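Local structure of 3-alpha-hydroxysteroid dehydrogenase (Pseudomonas sp., 2DKN) at residues G73-N78 / L191-A196; A84-G89 / L151-S156; E129-G134 / K157-C162. The protein probably catalyses the NAD-dependent, reversible oxidation of the 3-alpha-hydroxyl group of steroids, and binds NADH in a Rossmann fold. All blocks are in the same frame, centred on the assembly; numbering follows the deposited sequence.

Interaction 1: G73-N78 / L191-A196; sequences GVTAAN and LQASKA
Thr-75 and Val-74 face Ala-193 and Ser-194 across a small, partly hydrated contact. No direct hydrogen bond crosses it, and only 138 Å² is buried.

Each van der Waals contact pairs carbon with oxygen. Thr-75 points at the helix and meets Ala-193 with both branches. Its OG1 comes up to the CB of Ala-193 at 3.7 Å. Its methyl CG2 lies at the same distance, 3.7 Å, from the carbonyl O of Ala-193. This split follows from chi1 of 61°, which sets OG1 between the backbone N and the carbonyl carbon and CG2 on the N side. The Val-74 branch CG2 rests against the hydroxyl of Ser-194, 3.6 Å from OG.

Water carries the polar part. One water accepts a hydrogen bond from the backbone N of Val-74 (3.0 Å) and is also bonded to OG of Ser-194. A second water joins the hydroxyls of Thr-75, at 2.9 Å from OG1, and Ser-194, at 3.2 Å from OG. The serine hydroxyl is therefore shared by two bridges. It also has a weak bond to the carbonyl of Leu-190 in its own helix.

Within the loop, a type I turn runs from Gly-73 to Ala-76, closed by Ala-76 N to Gly-73 O at 3.0 Å. The turn presents Val-74 and Thr-75 to the helix.

Residues 73-78 follow strand 65-68 of the parallel Rossmann sheet and lead into helix 79-102. Residues 191-196 lie on helix 189-196, beyond strand 177-183. In this family the region after that strand commonly covers the substrate site, and this helix may belong to the loop-helix transition induced by coenzyme. Leu-191 touches NADH. Thr-204 of helix 201-205 packs on Leu-191 and Ser-194, while Val-74 O is hydrogen-bonded to Thr-149 at the start of helix 149-166.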
loop_
_atom_site.group_PDB
_atom_site.type_symbol
_atom_site.label_atom_id
_atom_site.label_comp_id
_atom_site.label_asym_id
_atom_site.label_seq_id
_atom_site.Cartn_x
_atom_site.Cartn_y
_atom_site.Cartn_z
ATOM N N GLY A 73 -21.569 1.363 3.807
ATOM C CA GLY A 73 -21.456 1.486 2.357
ATOM C C GLY A 73 -22.696 2.075 1.728
ATOM O O GLY A 73 -23.493 2.751 2.387
ATOM N N VAL A 74 -22.852 1.837 0.433
ATOM C CA VAL A 74 -23.916 2.492 -0.310
ATOM C C VAL A 74 -25.347 2.135 0.115
ATOM O O VAL A 74 -26.275 2.838 -0.282
ATOM C CB VAL A 74 -23.764 2.271 -1.833
ATOM C CG1 VAL A 74 -22.443 2.860 -2.307
ATOM C CG2 VAL A 74 -23.867 0.787 -2.170
ATOM N N THR A 75 -25.532 1.062 0.885
ATOM C CA THR A 75 -26.862 0.730 1.417
ATOM C C THR A 75 -27.166 1.354 2.793
ATOM O O THR A 75 -28.167 1.006 3.427
ATOM C CB THR A 75 -27.133 -0.803 1.439
ATOM O OG1 THR A 75 -26.176 -1.459 2.283
ATOM C CG2 THR A 75 -27.040 -1.395 0.024
ATOM N N ALA A 76 -26.315 2.273 3.257
ATOM C CA ALA A 76 -26.585 3.012 4.493
ATOM C C ALA A 76 -27.883 3.803 4.375
ATOM O O ALA A 76 -28.335 4.113 3.259
ATOM C CB ALA A 76 -25.399 3.975 4.816
ATOM N N ALA A 77 -28.423 4.188 5.535
ATOM C CA ALA A 77 -29.696 4.904 5.655
ATOM C C ALA A 77 -29.777 6.135 4.760
ATOM O O ALA A 77 -30.780 6.370 4.060
ATOM C CB ALA A 77 -29.928 5.303 7.125
ATOM N N ASN A 78 -28.710 6.925 4.765
ATOM C CA ASN A 78 -28.660 8.136 3.955
ATOM C C ASN A 78 -27.219 8.611 3.815
ATOM O O ASN A 78 -26.328 8.090 4.474
ATOM C CB ASN A 78 -29.561 9.241 4.543
ATOM C CG ASN A 78 -29.308 9.492 6.039
ATOM O OD1 ASN A 78 -30.191 9.283 6.895
ATOM N ND2 ASN A 78 -28.121 9.924 6.355
ATOM N N LEU A 191 -20.126 -5.953 1.307
ATOM C CA LEU A 191 -20.112 -6.220 -0.135
ATOM C C LEU A 191 -21.366 -6.969 -0.582
ATOM O O LEU A 191 -21.919 -6.685 -1.662
ATOM C CB LEU A 191 -18.883 -7.014 -0.547
ATOM C CG LEU A 191 -18.771 -7.376 -2.035
ATOM C CD1 LEU A 191 -18.593 -6.127 -2.873
ATOM C CD2 LEU A 191 -17.634 -8.357 -2.291
ATOM N N GLN A 192 -21.793 -7.959 0.196
ATOM C CA GLN A 192 -22.981 -8.718 -0.234
ATOM C C GLN A 192 -24.215 -7.805 -0.362
ATOM O O GLN A 192 -25.035 -7.972 -1.265
ATOM C CB GLN A 192 -23.287 -9.907 0.694
ATOM C CG GLN A 192 -22.085 -10.804 1.093
ATOM C CD GLN A 192 -21.076 -11.086 -0.022
ATOM O OE1 GLN A 192 -19.850 -11.064 0.214
ATOM N NE2 GLN A 192 -21.572 -11.371 -1.229
ATOM N N ALA A 193 -24.332 -6.845 0.547
ATOM C CA ALA A 193 -25.432 -5.892 0.532
ATOM C C ALA A 193 -25.380 -5.019 -0.738
ATOM O O ALA A 193 -26.405 -4.778 -1.386
ATOM C CB ALA A 193 -25.400 -5.042 1.807
ATOM N N SER A 194 -24.180 -4.572 -1.111
ATOM C CA SER A 194 -24.017 -3.796 -2.330
ATOM C C SER A 194 -24.354 -4.615 -3.564
ATOM O O SER A 194 -25.039 -4.120 -4.465
ATOM C CB SER A 194 -22.585 -3.262 -2.437
ATOM O OG SER A 194 -22.333 -2.391 -1.345
ATOM N N LYS A 195 -23.895 -5.875 -3.589
ATOM C CA LYS A 195 -24.095 -6.756 -4.744
ATOM C C LYS A 195 -25.574 -6.991 -5.037
ATOM O O LYS A 195 -25.963 -7.181 -6.191
ATOM C CB LYS A 195 -23.405 -8.106 -4.533
ATOM C CG LYS A 195 -21.905 -8.068 -4.806
ATOM C CD LYS A 195 -21.148 -9.170 -4.049
ATOM C CE LYS A 195 -21.155 -10.495 -4.768
ATOM N NZ LYS A 195 -20.348 -11.496 -3.996
ATOM N N ALA A 196 -26.378 -6.991 -3.977
ATOM C CA ALA A 196 -27.807 -7.292 -4.074
ATOM C C ALA A 196 -28.688 -6.040 -4.178
ATOM O O ALA A 196 -29.905 -6.141 -4.361
ATOM C CB ALA A 196 -28.235 -8.138 -2.885
HETATM O O HOH W 1 -20.693 0.147 -0.691
HETATM O O HOH W 2 -23.396 -1.428 1.516
#

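Interaction 2: A84-G89 / L151-S156; sequences AVNYFG and LAYAGS. With NAI (1,4-dihydronicotinamide adenine dinucleotide), chain C.
The ring of Tyr-153 meets the side-chain amide of Asn-86 obliquely. The two planes are 74° apart, and ND2 of Asn-86 is 3.5 Å from CD1 of Tyr-153. The ribose hydroxyl O2D of NADH lies in the ring plane, at the edge. It is hydrogen-bonded to OH of Tyr-153 at 2.9 Å. The Tyr-87 ring has Ser-156 O near its plane at one edge, 4.1 Å from CD1. CG of Phe-88 also lies at an edge of that ring, and CD2 of Tyr-87 sits over the centre of one face of Phe-88.

Tyr-153 opens the Tyr-X-X-X-Lys motif of short-chain dehydrogenases, completed by Lys-157 one turn later. The tyrosine of this motif is generally the catalytic acid-base in the family. Its CB points away from helix 79-102. With CG anti to the backbone N (chi1 -173°), the ring is carried to the coenzyme.

Between the two helices, which run nearly parallel with axes 9.4 Å apart, Ser-156 packs on Asn-86. Its OG is 3.3 Å from CB of Asn-86. It also accepts a weak hydrogen bond from ND2 of Asn-86, at 3.4 Å. The serine's own proton can go to the carbonyl of Ala-152 or of Tyr-153. OD1 of Asn-86 is taken by the backbone N of Val-72. One residue before Asn-86, CG2 of Val-85 touches the adenine amino group N6A at 3.6 Å.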
loop_
_atom_site.group_PDB
_atom_site.type_symbol
_atom_site.label_atom_id
_atom_site.label_comp_id
_atom_site.label_asym_id
_atom_site.label_seq_id
_atom_site.Cartn_x
_atom_site.Cartn_y
_atom_site.Cartn_z
ATOM N N ALA A 84 -20.998 10.779 8.565
ATOM C CA ALA A 84 -20.855 10.808 10.016
ATOM C C ALA A 84 -19.996 9.646 10.507
ATOM O O ALA A 84 -19.187 9.800 11.420
ATOM C CB ALA A 84 -22.243 10.747 10.683
ATOM N N VAL A 85 -20.209 8.472 9.928
ATOM C CA VAL A 85 -19.472 7.285 10.387
ATOM C C VAL A 85 -18.116 7.206 9.700
ATOM O O VAL A 85 -17.093 7.080 10.365
ATOM C CB VAL A 85 -20.237 5.956 10.143
ATOM C CG1 VAL A 85 -19.476 4.805 10.806
ATOM C CG2 VAL A 85 -21.592 6.029 10.737
ATOM N N ASN A 86 -18.105 7.269 8.371
ATOM C CA ASN A 86 -16.871 6.992 7.639
ATOM C C ASN A 86 -15.804 8.047 7.822
ATOM O O ASN A 86 -14.602 7.742 7.726
ATOM C CB ASN A 86 -17.126 6.810 6.144
ATOM C CG ASN A 86 -17.912 5.545 5.835
ATOM O OD1 ASN A 86 -18.294 4.815 6.743
ATOM N ND2 ASN A 86 -18.143 5.278 4.542
ATOM N N TYR A 87 -16.231 9.296 8.013
ATOM C CA TYR A 87 -15.266 10.353 8.276
ATOM C C TYR A 87 -15.150 10.663 9.775
ATOM O O TYR A 87 -14.082 10.467 10.373
ATOM C CB TYR A 87 -15.560 11.643 7.499
ATOM C CG TYR A 87 -14.405 12.603 7.617
ATOM C CD1 TYR A 87 -13.313 12.530 6.741
ATOM C CD2 TYR A 87 -14.370 13.551 8.631
ATOM C CE1 TYR A 87 -12.232 13.399 6.864
ATOM C CE2 TYR A 87 -13.300 14.409 8.761
ATOM C CZ TYR A 87 -12.238 14.333 7.886
ATOM O OH TYR A 87 -11.174 15.209 8.045
ATOM N N PHE A 88 -16.238 11.129 10.373
ATOM C CA PHE A 88 -16.183 11.641 11.738
ATOM C C PHE A 88 -16.063 10.554 12.802
ATOM O O PHE A 88 -15.456 10.784 13.856
ATOM C CB PHE A 88 -17.345 12.620 12.001
ATOM C CG PHE A 88 -17.196 13.905 11.247
ATOM C CD1 PHE A 88 -16.328 14.890 11.710
ATOM C CD2 PHE A 88 -17.853 14.097 10.037
ATOM C CE1 PHE A 88 -16.151 16.055 10.988
ATOM C CE2 PHE A 88 -17.692 15.276 9.320
ATOM C CZ PHE A 88 -16.844 16.244 9.792
ATOM N N GLY A 89 -16.601 9.359 12.541
ATOM C CA GLY A 89 -16.348 8.212 13.443
ATOM C C GLY A 89 -14.869 7.792 13.508
ATOM O O GLY A 89 -14.412 7.155 14.465
ATOM N N LEU A 151 -21.710 8.758 -3.643
ATOM C CA LEU A 151 -20.905 9.972 -3.661
ATOM C C LEU A 151 -20.474 10.293 -2.254
ATOM O O LEU A 151 -19.350 10.733 -2.042
ATOM C CB LEU A 151 -21.664 11.155 -4.244
ATOM C CG LEU A 151 -21.932 10.948 -5.742
ATOM C CD1 LEU A 151 -22.893 12.005 -6.295
ATOM C CD2 LEU A 151 -20.642 10.931 -6.505
ATOM N N ALA A 152 -21.360 10.067 -1.286
ATOM C CA ALA A 152 -20.971 10.228 0.113
ATOM C C ALA A 152 -19.926 9.186 0.509
ATOM O O ALA A 152 -19.037 9.471 1.319
ATOM C CB ALA A 152 -22.188 10.131 1.038
ATOM N N TYR A 153 -20.055 7.979 -0.028
ATOM C CA TYR A 153 -19.065 6.936 0.228
ATOM C C TYR A 153 -17.672 7.291 -0.322
ATOM O O TYR A 153 -16.669 7.287 0.413
ATOM C CB TYR A 153 -19.555 5.593 -0.333
ATOM C CG TYR A 153 -18.659 4.444 0.040
ATOM C CD1 TYR A 153 -18.655 3.974 1.337
ATOM C CD2 TYR A 153 -17.829 3.811 -0.896
ATOM C CE1 TYR A 153 -17.849 2.927 1.729
ATOM C CE2 TYR A 153 -16.996 2.725 -0.492
ATOM C CZ TYR A 153 -17.018 2.317 0.827
ATOM O OH TYR A 153 -16.248 1.250 1.322
ATOM N N ALA A 154 -17.605 7.623 -1.609
ATOM C CA ALA A 154 -16.348 8.048 -2.217
ATOM C C ALA A 154 -15.819 9.309 -1.551
ATOM O O ALA A 154 -14.630 9.406 -1.286
ATOM C CB ALA A 154 -16.511 8.294 -3.717
ATOM N N GLY A 155 -16.701 10.270 -1.276
ATOM C CA GLY A 155 -16.276 11.542 -0.677
ATOM C C GLY A 155 -15.683 11.288 0.702
ATOM O O GLY A 155 -14.644 11.824 1.041
ATOM N N SER A 156 -16.350 10.459 1.499
ATOM C CA SER A 156 -15.914 10.268 2.881
ATOM C C SER A 156 -14.599 9.506 2.894
ATOM O O SER A 156 -13.725 9.791 3.704
ATOM C CB SER A 156 -16.987 9.565 3.717
ATOM O OG SER A 156 -17.303 8.271 3.207
HETATM P PA NAI C . -18.912 -4.937 7.773
HETATM O O1A NAI C . -20.255 -4.343 7.657
HETATM O O2A NAI C . -18.813 -6.415 7.787
HETATM O O5B NAI C . -18.194 -4.390 9.096
HETATM C C5B NAI C . -18.264 -3.038 9.448
HETATM C C4B NAI C . -18.492 -2.974 10.952
HETATM O O4B NAI C . -18.555 -1.593 11.254
HETATM C C3B NAI C . -19.808 -3.617 11.385
HETATM O O3B NAI C . -19.627 -4.462 12.505
HETATM C C2B NAI C . -20.617 -2.401 11.798
HETATM O O2B NAI C . -21.573 -2.652 12.806
HETATM C C1B NAI C . -19.538 -1.400 12.223
HETATM N N9A NAI C . -20.177 -0.077 12.180
HETATM C C8A NAI C . -20.831 0.511 11.116
HETATM N N7A NAI C . -21.344 1.689 11.553
HETATM C C5A NAI C . -21.048 1.841 12.877
HETATM C C6A NAI C . -21.332 2.830 13.828
HETATM N N6A NAI C . -22.175 3.856 13.582
HETATM N N1A NAI C . -20.862 2.665 15.116
HETATM C C2A NAI C . -20.134 1.553 15.475
HETATM N N3A NAI C . -19.853 0.575 14.547
HETATM C C4A NAI C . -20.318 0.720 13.272
HETATM O O3 NAI C . -18.081 -4.276 6.571
HETATM P PN NAI C . -16.520 -4.457 6.213
HETATM O O1N NAI C . -15.798 -5.260 7.215
HETATM O O2N NAI C . -16.476 -4.899 4.807
HETATM O O5D NAI C . -16.054 -2.924 6.288
HETATM C C5D NAI C . -14.978 -2.521 7.123
HETATM C C4D NAI C . -14.397 -1.258 6.497
HETATM O O4D NAI C . -13.863 -1.608 5.226
HETATM C C3D NAI C . -15.438 -0.171 6.242
HETATM O O3D NAI C . -14.838 1.081 6.549
HETATM C C2D NAI C . -15.636 -0.230 4.728
HETATM O O2D NAI C . -15.972 1.026 4.208
HETATM C C1D NAI C . -14.251 -0.655 4.259
HETATM N N1N NAI C . -14.250 -1.250 2.895
HETATM C C2N NAI C . -14.960 -2.393 2.650
HETATM C C3N NAI C . -14.949 -2.948 1.380
HETATM C C7N NAI C . -15.681 -4.240 1.119
HETATM O O7N NAI C . -15.740 -4.638 -0.207
HETATM N N7N NAI C . -16.229 -4.960 2.116
HETATM C C4N NAI C . -14.204 -2.344 0.348
HETATM C C5N NAI C . -13.446 -1.188 0.631
HETATM C C6N NAI C . -13.490 -0.658 1.913
#

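Interaction 3: E129-G134 / K157-C162; sequences EAMLAG and KYAVTC. With NAI (1,4-dihydronicotinamide adenine dinucleotide), chain C.
Met-131 and Leu-132 pack on Ala-159 and Cys-162, joining helix 126-133 to the long helix 149-166 of the Rossmann-fold domain. Lys-157 of that helix closes the Tyr-X-X-X-Lys motif of short-chain dehydrogenases. The axes of the two helical segments cross at -36°, 9.3 Å apart. The backbones come nearest at Leu-132 and Ala-159, and CB of Ala-159 points at helix 126-133.

Apolar contacts form the body of the interface. CB of Ala-159 lies 3.8 Å from CB of Met-131, and SD of Met-131 is almost as near to it. Chi2 near 180° (-178°) carries that sulfur outward alongside the Ala-159 methyl. CD2 of Leu-132 comes up beside the carbonyl O of Ala-159 at 3.5 Å and touches CB of Cys-162 at 4.1 Å. Tyr-87 of helix 79-102 packs on both Met-131 and Ala-159, so three helices meet here. Tyr-158, Thr-161 and Cys-162 are touched by Phe-255 of the second subunit, which places this helix at the dimer interface.

No hydrogen bond crosses between the segments; Arg-166 bonds the carbonyl of Leu-132. Helix 126-133 ends in a Schellman motif, with Gly-134 at positive phi. The Lys-157 side chain leaves away from helix 126-133 and reaches the coenzyme. Its NZ donates to the ribose hydroxyl O3D of NADH at 2.8 Å, and more weakly to O2D. Val-112 O also accepts from this ammonium. The carbonyl O of Lys-157 takes two donors from opposite faces of its plane: the backbone N of Thr-161, and Thr-161 OG1 at 2.8 Å, tilted 26° from that plane.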
loop_
_atom_site.group_PDB
_atom_site.type_symbol
_atom_site.label_atom_id
_atom_site.label_comp_id
_atom_site.label_asym_id
_atom_site.label_seq_id
_atom_site.Cartn_x
_atom_site.Cartn_y
_atom_site.Cartn_z
ATOM N N GLU A 129 -14.510 19.224 1.318
ATOM C CA GLU A 129 -13.962 20.405 1.980
ATOM C C GLU A 129 -14.504 20.578 3.409
ATOM O O GLU A 129 -13.777 20.914 4.336
ATOM C CB GLU A 129 -14.310 21.637 1.151
ATOM C CG GLU A 129 -13.690 21.625 -0.235
ATOM C CD GLU A 129 -14.078 22.880 -1.014
ATOM O OE1 GLU A 129 -14.491 23.857 -0.349
ATOM O OE2 GLU A 129 -13.994 22.884 -2.277
ATOM N N ALA A 130 -15.795 20.328 3.576
ATOM C CA ALA A 130 -16.416 20.446 4.889
ATOM C C ALA A 130 -15.897 19.390 5.850
ATOM O O ALA A 130 -15.692 19.641 7.030
ATOM C CB ALA A 130 -17.932 20.361 4.750
ATOM N N MET A 131 -15.716 18.176 5.343
ATOM C CA MET A 131 -15.096 17.132 6.147
ATOM C C MET A 131 -13.710 17.542 6.615
ATOM O O MET A 131 -13.415 17.461 7.798
ATOM C CB MET A 131 -15.057 15.805 5.390
ATOM C CG MET A 131 -16.400 15.096 5.460
ATOM S SD MET A 131 -16.469 13.498 4.652
ATOM C CE MET A 131 -17.113 13.945 3.034
ATOM N N LEU A 132 -12.869 17.985 5.686
ATOM C CA LEU A 132 -11.484 18.308 6.042
ATOM C C LEU A 132 -11.404 19.531 6.971
ATOM O O LEU A 132 -10.481 19.639 7.774
ATOM C CB LEU A 132 -10.625 18.502 4.795
ATOM C CG LEU A 132 -10.316 17.229 3.999
ATOM C CD1 LEU A 132 -9.651 17.631 2.680
ATOM C CD2 LEU A 132 -9.403 16.326 4.825
ATOM N N ALA A 133 -12.395 20.416 6.879
ATOM C CA ALA A 133 -12.537 21.552 7.819
ATOM C C ALA A 133 -13.077 21.117 9.196
ATOM O O ALA A 133 -13.018 21.869 10.176
ATOM C CB ALA A 133 -13.439 22.635 7.206
ATOM N N GLY A 134 -13.587 19.891 9.280
ATOM C CA GLY A 134 -14.113 19.376 10.543
ATOM C C GLY A 134 -15.514 19.861 10.869
ATOM O O GLY A 134 -15.973 19.678 11.989
ATOM N N LYS A 157 -14.457 8.551 1.979
ATOM C CA LYS A 157 -13.251 7.732 1.924
ATOM C C LYS A 157 -12.077 8.554 1.392
ATOM O O LYS A 157 -10.952 8.469 1.912
ATOM C CB LYS A 157 -13.496 6.450 1.100
ATOM C CG LYS A 157 -14.423 5.490 1.804
ATOM C CD LYS A 157 -13.835 5.000 3.130
ATOM C CE LYS A 157 -14.623 3.815 3.699
ATOM N NZ LYS A 157 -13.979 3.290 4.973
ATOM N N TYR A 158 -12.350 9.398 0.397
ATOM C CA TYR A 158 -11.353 10.343 -0.077
ATOM C C TYR A 158 -10.890 11.258 1.064
ATOM O O TYR A 158 -9.695 11.370 1.334
ATOM C CB TYR A 158 -11.860 11.169 -1.273
ATOM C CG TYR A 158 -10.860 12.229 -1.686
ATOM C CD1 TYR A 158 -9.822 11.918 -2.561
ATOM C CD2 TYR A 158 -10.923 13.517 -1.169
ATOM C CE1 TYR A 158 -8.881 12.871 -2.924
ATOM C CE2 TYR A 158 -9.971 14.482 -1.516
ATOM C CZ TYR A 158 -8.952 14.145 -2.388
ATOM O OH TYR A 158 -7.996 15.075 -2.762
ATOM N N ALA A 159 -11.841 11.918 1.713
ATOM C CA ALA A 159 -11.537 12.865 2.770
ATOM C C ALA A 159 -10.731 12.238 3.910
ATOM O O ALA A 159 -9.755 12.832 4.379
ATOM C CB ALA A 159 -12.827 13.523 3.304
ATOM N N VAL A 160 -11.136 11.058 4.366
ATOM C CA VAL A 160 -10.478 10.456 5.532
ATOM C C VAL A 160 -9.060 10.007 5.149
ATOM O O VAL A 160 -8.157 10.006 5.984
ATOM C CB VAL A 160 -11.327 9.285 6.110
ATOM C CG1 VAL A 160 -11.129 7.971 5.290
ATOM C CG2 VAL A 160 -11.050 9.073 7.588
ATOM N N THR A 161 -8.861 9.636 3.881
ATOM C CA THR A 161 -7.503 9.296 3.392
ATOM C C THR A 161 -6.598 10.525 3.368
ATOM O O THR A 161 -5.453 10.475 3.852
ATOM C CB THR A 161 -7.570 8.541 2.021
ATOM O OG1 THR A 161 -8.402 7.381 2.176
ATOM C CG2 THR A 161 -6.182 8.076 1.567
ATOM N N CYS A 162 -7.128 11.635 2.844
ATOM C CA CYS A 162 -6.452 12.941 2.879
ATOM C C CYS A 162 -6.110 13.395 4.284
ATOM O O CYS A 162 -5.046 13.971 4.525
ATOM C CB CYS A 162 -7.317 14.020 2.225
ATOM S SG CYS A 162 -7.287 13.966 0.410
HETATM P PA NAI C . -18.912 -4.937 7.773
HETATM O O1A NAI C . -20.255 -4.343 7.657
HETATM O O2A NAI C . -18.813 -6.415 7.787
HETATM O O5B NAI C . -18.194 -4.390 9.096
HETATM C C5B NAI C . -18.264 -3.038 9.448
HETATM C C4B NAI C . -18.492 -2.974 10.952
HETATM O O4B NAI C . -18.555 -1.593 11.254
HETATM C C3B NAI C . -19.808 -3.617 11.385
HETATM O O3B NAI C . -19.627 -4.462 12.505
HETATM C C2B NAI C . -20.617 -2.401 11.798
HETATM O O2B NAI C . -21.573 -2.652 12.806
HETATM C C1B NAI C . -19.538 -1.400 12.223
HETATM N N9A NAI C . -20.177 -0.077 12.180
HETATM C C8A NAI C . -20.831 0.511 11.116
HETATM N N7A NAI C . -21.344 1.689 11.553
HETATM C C5A NAI C . -21.048 1.841 12.877
HETATM C C6A NAI C . -21.332 2.830 13.828
HETATM N N6A NAI C . -22.175 3.856 13.582
HETATM N N1A NAI C . -20.862 2.665 15.116
HETATM C C2A NAI C . -20.134 1.553 15.475
HETATM N N3A NAI C . -19.853 0.575 14.547
HETATM C C4A NAI C . -20.318 0.720 13.272
HETATM O O3 NAI C . -18.081 -4.276 6.571
HETATM P PN NAI C . -16.520 -4.457 6.213
HETATM O O1N NAI C . -15.798 -5.260 7.215
HETATM O O2N NAI C . -16.476 -4.899 4.807
HETATM O O5D NAI C . -16.054 -2.924 6.288
HETATM C C5D NAI C . -14.978 -2.521 7.123
HETATM C C4D NAI C . -14.397 -1.258 6.497
HETATM O O4D NAI C . -13.863 -1.608 5.226
HETATM C C3D NAI C . -15.438 -0.171 6.242
HETATM O O3D NAI C . -14.838 1.081 6.549
HETATM C C2D NAI C . -15.636 -0.230 4.728
HETATM O O2D NAI C . -15.972 1.026 4.208
HETATM C C1D NAI C . -14.251 -0.655 4.259
HETATM N N1N NAI C . -14.250 -1.250 2.895
HETATM C C2N NAI C . -14.960 -2.393 2.650
HETATM C C3N NAI C . -14.949 -2.948 1.380
HETATM C C7N NAI C . -15.681 -4.240 1.119
HETATM O O7N NAI C . -15.740 -4.638 -0.207
HETATM N N7N NAI C . -16.229 -4.960 2.116
HETATM C C4N NAI C . -14.204 -2.344 0.348
HETATM C C5N NAI C . -13.446 -1.188 0.631
HETATM C C6N NAI C . -13.490 -0.658 1.913
#

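In the fold
Interactions 2 and 3 lie on the same side of the chain's centre. Their centres are 8 Å apart, and they share helix 149-166 of the Rossmann fold. Interaction 2 supplies Tyr-153 and interaction 3 Lys-157 to the same ribose. Tyr-87 bridges them, its OH 3.2 Å from Met-131 O. Along the chain their segments alternate: 84-89, 129-134, 151-156, 157-162. Interaction 1 encloses both in sequence and lies at another edge of the coenzyme site. Its centre is 14 Å from that of interaction 2, which it touches through Gly-73 and Tyr-153, and 21 Å from that of interaction 3. The line runs from the probable substrate side, past the nicotinamide ribose, to the subunit interface.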